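Local coordinates for iron-regulated ABC transporter siderophore-binding protein SirA (Staphylococcus aureus subsp. aureus, PDB 3MWF) that binds the iron(III) complex of the siderophore staphyloferrin B and probably hands it to an ABC transporter for uptake into the cell, at residues K52-Y57 with T65-Q70; E183-L188 with D285-K290. All coordinates share one frame; numbering follows the deposited sequence. Where two conformers were deposited one is given.

Contact 1: residues K52-Y57 with T65-Q70; sequences KPKFEY and TKIVGQ
Lys54 and Ile67 bring the loop 52-57 against strand 66-70, through one polar bond and a small apolar patch. The polar bond is made by the ammonium group of Lys54: NZ donates to the backbone O of Thr65 at 3.1 Å. The nitrogen lies in the carbonyl plane, on a lone pair, with a C=O...N angle of 140°. A second carbonyl, that of Leu62, also accepts from NZ, so the lysine ties its own loop to the chain just ahead of the strand. The side chain spans this gap because it is extended beyond CG, chi2 to chi4 all near 180°.

The apolar patch centres on Ile67. Chi1 of Ile67 (-61°) sets CG1 beside the backbone N and anti to the carbonyl carbon, where it packs on Pro53 CB at 3.8 Å. With chi2 also at -61°, CD1 sits 3.7 Å from Pro53 O. The same methyl lies 3.9 Å from Lys54 CE, so the aliphatic part of Lys54 passes across the isoleucine end before its charge reaches Thr65. The peptide bond before Pro53 is cis.

Lys52 NZ and Gln70 OE1 form no assigned bond, and their approach is doubtful because Gln70 has two conformers; the salt bridge of Lys52 NZ is to Glu47 OE2.

Half of the touching residues are exposed and only Thr65 is buried. The loop after strand 44-45 here folds back on strand 66-70, in the N-terminal lobe of a two-lobed siderophore-binding protein. Strand 66-70 runs parallel to strand 44-45 and antiparallel to the short edge strand 73-74, and the side chain of Gln70 is about 8 Å from the bound siderophore. Beyond Lys54, Phe55 packs on Ile269 and Leu273 of helix 268-273.

Contact 2: residues E183-L188 with D285-K290; sequences EILNDL and DDLYEK
Leu287 lays its CD1 methyl against both Leu185 and Leu188, joining helix 277-290 to the end of helix 179-187. The fold is that of a class III-type binding protein, two lobes spanned by a long helix (here 130-155), and this helix-to-helix packing belongs to the C-terminal lobe. The contact is small and wholly apolar: three buried leucines carry it, and the nearest CA atoms, those of Leu185 and Leu287, remain 9.6 Å apart, so side-chain ends alone bridge the segments.

The two leucines of 183-188 offer different branches. Leu185 comes in at an angle to Leu287 and touches it with CD2. Leu188 reaches Leu287 tip to tip through its own CD1; that methyl pair is modelled unusually close, at 3.3 Å, which may be a modelling effect. Leu287 has CG beside its backbone N, chi1 -72°, and a chi2 of 171° turns CD1 toward both partners. One methyl therefore serves both leucines, three residues apart. The backbone bond from Leu188 N to Ile184 O, 3.0 Å, keeps Leu188 tied to the preceding turn.

Aromatic residues and the sheet complete the hydrophobic surroundings. Phe147 of helix 130-155 touches both Leu188 and Leu287, and Phe224 of strand 222-227 touches both Leu185 and Leu287; Leu185 also meets Ala163 and Val165 of strand 163-168. Helix 277-290 is anchored beside the leucines by Tyr288, whose ring meets Phe147 edge-to-face and whose OH is hydrogen-bonded to Asp150. On helix 179-187, Asp187 forms a salt bridge with Lys117 and a hydrogen bond with Tyr140.

Between Leu185 and Leu287 the methyls meet at an ordinary van der Waals distance, CD2 of the former lying 3.7 Å from CD1 of the latter.

How the contacts relate
From the N terminus, the chain passes strand 44-45 and enters the loop holding 52-57; contact 1 then closes a short excursion, with seven residues between its segments, as strand 66-70 joins the first mixed sheet. The long helix 130-155 follows, leading to the second sheet and helix 179-187. Contact 2 closes a much larger loop of 96 intervening residues, bringing the C-terminal helix 277-290 back to helix 179-187. The two are in series, neither nested nor crossed, on opposite sides of the chain's centre, with centres 27 Å apart. Contact 1 fastens a loop to the six-stranded sheet; contact 2 joins helices beside the five-stranded one.

Contact 1: residues K52-Y57 with T65-Q70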
# COMPACT_ATOMS: atom_id res chain seq x y z
N LYS A 52 10.14 -4.21 12.97
CA LYS A 52 11.42 -3.64 12.53
C LYS A 52 12.56 -4.61 12.78
O LYS A 52 12.54 -5.33 13.79
CB LYS A 52 11.70 -2.35 13.29
CG LYS A 52 10.69 -1.25 13.08
CD LYS A 52 11.18 0.05 13.71
CE LYS A 52 10.19 1.16 13.44
NZ LYS A 52 10.84 2.52 13.63
N PRO A 53 13.58 -4.62 11.92
CA PRO A 53 13.81 -3.74 10.76
C PRO A 53 13.23 -4.24 9.44
O PRO A 53 13.26 -3.49 8.46
CB PRO A 53 15.34 -3.72 10.68
CG PRO A 53 15.71 -5.06 11.07
CD PRO A 53 14.79 -5.43 12.21
N LYS A 54 12.74 -5.49 9.40
CA LYS A 54 12.29 -6.10 8.15
C LYS A 54 11.03 -6.93 8.40
O LYS A 54 11.02 -7.78 9.29
CB LYS A 54 13.38 -7.04 7.58
CG LYS A 54 14.68 -6.30 7.16
CD LYS A 54 15.84 -7.28 6.97
CE LYS A 54 17.14 -6.49 6.68
NZ LYS A 54 18.31 -7.43 6.62
N PHE A 55 9.99 -6.68 7.63
CA PHE A 55 8.76 -7.45 7.78
C PHE A 55 9.03 -8.95 7.69
O PHE A 55 9.79 -9.41 6.82
CB PHE A 55 7.74 -7.11 6.69
CG PHE A 55 7.11 -5.76 6.81
CD1 PHE A 55 6.48 -5.37 8.00
CD2 PHE A 55 7.10 -4.88 5.72
CE1 PHE A 55 5.87 -4.12 8.12
CE2 PHE A 55 6.50 -3.64 5.83
CZ PHE A 55 5.88 -3.24 7.01
N GLU A 56 8.39 -9.70 8.58
CA GLU A 56 8.53 -11.17 8.61
C GLU A 56 8.34 -11.83 7.24
O GLU A 56 9.11 -12.72 6.84
CB GLU A 56 7.55 -11.77 9.63
CG GLU A 56 7.80 -13.24 9.92
CD GLU A 56 9.01 -13.44 10.81
OE1 GLU A 56 9.72 -12.44 11.07
OE2 GLU A 56 9.25 -14.57 11.27
N TYR A 57 7.33 -11.39 6.50
CA TYR A 57 7.00 -12.01 5.22
C TYR A 57 8.13 -11.91 4.18
O TYR A 57 8.24 -12.76 3.30
CB TYR A 57 5.64 -11.50 4.66
CG TYR A 57 5.78 -10.26 3.79
CD1 TYR A 57 5.78 -9.00 4.36
CD2 TYR A 57 5.96 -10.37 2.41
CE1 TYR A 57 5.94 -7.83 3.56
CE2 TYR A 57 6.11 -9.24 1.60
CZ TYR A 57 6.11 -7.98 2.19
OH TYR A 57 6.26 -6.88 1.40
N THR A 65 20.64 -7.34 3.19
CA THR A 65 20.17 -5.98 2.86
C THR A 65 20.42 -5.06 4.04
O THR A 65 20.02 -5.33 5.17
CB THR A 65 18.65 -5.96 2.49
OG1 THR A 65 18.42 -6.81 1.36
CG2 THR A 65 18.18 -4.52 2.18
N LYS A 66 21.11 -3.94 3.79
CA LYS A 66 21.42 -3.00 4.83
C LYS A 66 20.24 -2.05 5.01
O LYS A 66 19.63 -1.61 4.03
CB LYS A 66 22.69 -2.22 4.45
CG LYS A 66 22.92 -0.90 5.17
CD LYS A 66 23.57 -1.12 6.53
CE LYS A 66 23.60 0.16 7.33
NZ LYS A 66 24.37 -0.09 8.59
N ILE A 67 19.96 -1.72 6.26
CA ILE A 67 18.88 -0.77 6.55
C ILE A 67 19.43 0.64 6.44
O ILE A 67 20.43 0.97 7.09
CB ILE A 67 18.23 -1.05 7.95
CG1 ILE A 67 17.62 -2.45 7.97
CG2 ILE A 67 17.24 0.06 8.32
CD1 ILE A 67 16.52 -2.68 6.95
N VAL A 68 18.80 1.48 5.61
CA VAL A 68 19.28 2.84 5.44
C VAL A 68 18.49 3.88 6.22
O VAL A 68 18.68 5.08 6.01
CB VAL A 68 19.39 3.22 3.95
CG1 VAL A 68 20.31 2.24 3.24
CG2 VAL A 68 17.98 3.22 3.28
N GLY A 69 17.64 3.46 7.15
CA GLY A 69 16.93 4.40 8.01
C GLY A 69 15.42 4.32 7.85
O GLY A 69 14.90 3.38 7.25
N GLN A 70 14.73 5.33 8.37
CA GLN A 70 13.27 5.34 8.43
C GLN A 70 12.69 5.97 7.17
O GLN A 70 13.21 6.97 6.65
CB GLN A 70 12.79 6.10 9.68
CG GLN A 70 13.34 5.52 10.98
CD GLN A 70 12.73 6.13 12.25
OE1 GLN A 70 12.87 5.57 13.34
NE2 GLN A 70 12.08 7.28 12.11

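Contact 2: residues E183-L188 with D285-K290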
# COMPACT_ATOMS: atom_id res chain seq x y z
N GLU A 183 -7.49 1.48 -3.49
CA GLU A 183 -7.31 1.26 -4.93
C GLU A 183 -7.49 -0.20 -5.35
O GLU A 183 -8.05 -0.46 -6.42
CB GLU A 183 -5.97 1.79 -5.43
CG GLU A 183 -5.87 3.33 -5.33
CD GLU A 183 -4.79 3.91 -6.23
OE1 GLU A 183 -4.10 3.19 -6.97
OE2 GLU A 183 -4.63 5.13 -6.23
N ILE A 184 -6.99 -1.14 -4.54
CA ILE A 184 -7.19 -2.56 -4.84
C ILE A 184 -8.67 -2.94 -4.80
O ILE A 184 -9.16 -3.59 -5.72
CB ILE A 184 -6.34 -3.44 -3.90
CG1 ILE A 184 -4.87 -3.25 -4.28
CG2 ILE A 184 -6.73 -4.94 -4.07
CD1 ILE A 184 -3.90 -3.73 -3.18
N LEU A 185 -9.38 -2.48 -3.77
CA LEU A 185 -10.82 -2.75 -3.73
C LEU A 185 -11.50 -2.18 -4.98
O LEU A 185 -12.44 -2.80 -5.51
CB LEU A 185 -11.50 -2.23 -2.46
CG LEU A 185 -11.03 -2.84 -1.14
CD1 LEU A 185 -11.89 -2.31 -0.02
CD2 LEU A 185 -11.03 -4.38 -1.20
N ASN A 186 -11.10 -0.98 -5.39
CA ASN A 186 -11.64 -0.39 -6.62
C ASN A 186 -11.36 -1.31 -7.85
O ASN A 186 -12.25 -1.56 -8.68
CB ASN A 186 -11.06 1.02 -6.87
CG ASN A 186 -11.86 1.79 -7.91
OD1 ASN A 186 -11.47 1.91 -9.09
ND2 ASN A 186 -13.00 2.29 -7.50
N ASP A 187 -10.15 -1.86 -7.94
CA ASP A 187 -9.83 -2.81 -9.01
C ASP A 187 -10.76 -4.02 -8.98
O ASP A 187 -11.17 -4.53 -10.04
CB ASP A 187 -8.39 -3.32 -8.85
CG ASP A 187 -7.33 -2.32 -9.29
OD1 ASP A 187 -7.63 -1.30 -9.95
OD2 ASP A 187 -6.16 -2.59 -9.01
N LEU A 188 -11.07 -4.47 -7.79
CA LEU A 188 -11.89 -5.67 -7.58
C LEU A 188 -13.37 -5.46 -7.86
O LEU A 188 -14.16 -6.39 -7.81
CB LEU A 188 -11.68 -6.18 -6.16
CG LEU A 188 -10.26 -6.65 -5.90
CD1 LEU A 188 -10.11 -6.93 -4.44
CD2 LEU A 188 -9.93 -7.94 -6.76
N ASP A 285 -6.64 -12.74 -1.45
CA ASP A 285 -6.86 -14.00 -0.71
C ASP A 285 -7.62 -13.76 0.59
O ASP A 285 -8.54 -14.52 0.93
CB ASP A 285 -5.52 -14.68 -0.36
CG ASP A 285 -4.90 -15.39 -1.51
OD1 ASP A 285 -5.55 -15.60 -2.57
OD2 ASP A 285 -3.71 -15.77 -1.34
N ASP A 286 -7.23 -12.71 1.32
CA ASP A 286 -7.90 -12.33 2.56
C ASP A 286 -9.39 -12.09 2.34
O ASP A 286 -10.22 -12.51 3.15
CB ASP A 286 -7.28 -11.06 3.14
CG ASP A 286 -6.08 -11.34 4.01
OD1 ASP A 286 -5.73 -12.53 4.17
OD2 ASP A 286 -5.48 -10.37 4.53
N LEU A 287 -9.72 -11.41 1.25
CA LEU A 287 -11.10 -11.12 0.89
C LEU A 287 -11.94 -12.38 0.65
O LEU A 287 -13.06 -12.47 1.14
CB LEU A 287 -11.16 -10.21 -0.33
CG LEU A 287 -10.73 -8.76 -0.08
CD1 LEU A 287 -10.64 -8.08 -1.42
CD2 LEU A 287 -11.72 -8.05 0.86
N TYR A 288 -11.39 -13.36 -0.07
CA TYR A 288 -12.10 -14.64 -0.22
C TYR A 288 -12.46 -15.22 1.14
O TYR A 288 -13.59 -15.68 1.36
CB TYR A 288 -11.26 -15.64 -1.00
CG TYR A 288 -11.35 -15.50 -2.50
CD1 TYR A 288 -12.45 -16.01 -3.20
CD2 TYR A 288 -10.33 -14.91 -3.22
CE1 TYR A 288 -12.51 -15.91 -4.58
CE2 TYR A 288 -10.37 -14.81 -4.59
CZ TYR A 288 -11.48 -15.30 -5.28
OH TYR A 288 -11.50 -15.19 -6.64
N GLU A 289 -11.52 -15.17 2.08
CA GLU A 289 -11.74 -15.69 3.43
C GLU A 289 -12.71 -14.85 4.27
O GLU A 289 -13.66 -15.40 4.83
CB GLU A 289 -10.39 -15.84 4.14
CG GLU A 289 -10.44 -16.53 5.47
CD GLU A 289 -9.16 -16.32 6.23
OE1 GLU A 289 -8.12 -16.80 5.73
OE2 GLU A 289 -9.18 -15.65 7.29
N LYS A 290 -12.47 -13.54 4.36
CA LYS A 290 -13.27 -12.68 5.22
C LYS A 290 -14.69 -12.54 4.70
O LYS A 290 -15.61 -12.34 5.50
CB LYS A 290 -12.63 -11.29 5.42
CG LYS A 290 -11.23 -11.28 6.10
CD LYS A 290 -11.21 -11.88 7.50
CE LYS A 290 -9.78 -11.79 8.13
NZ LYS A 290 -8.81 -12.76 7.57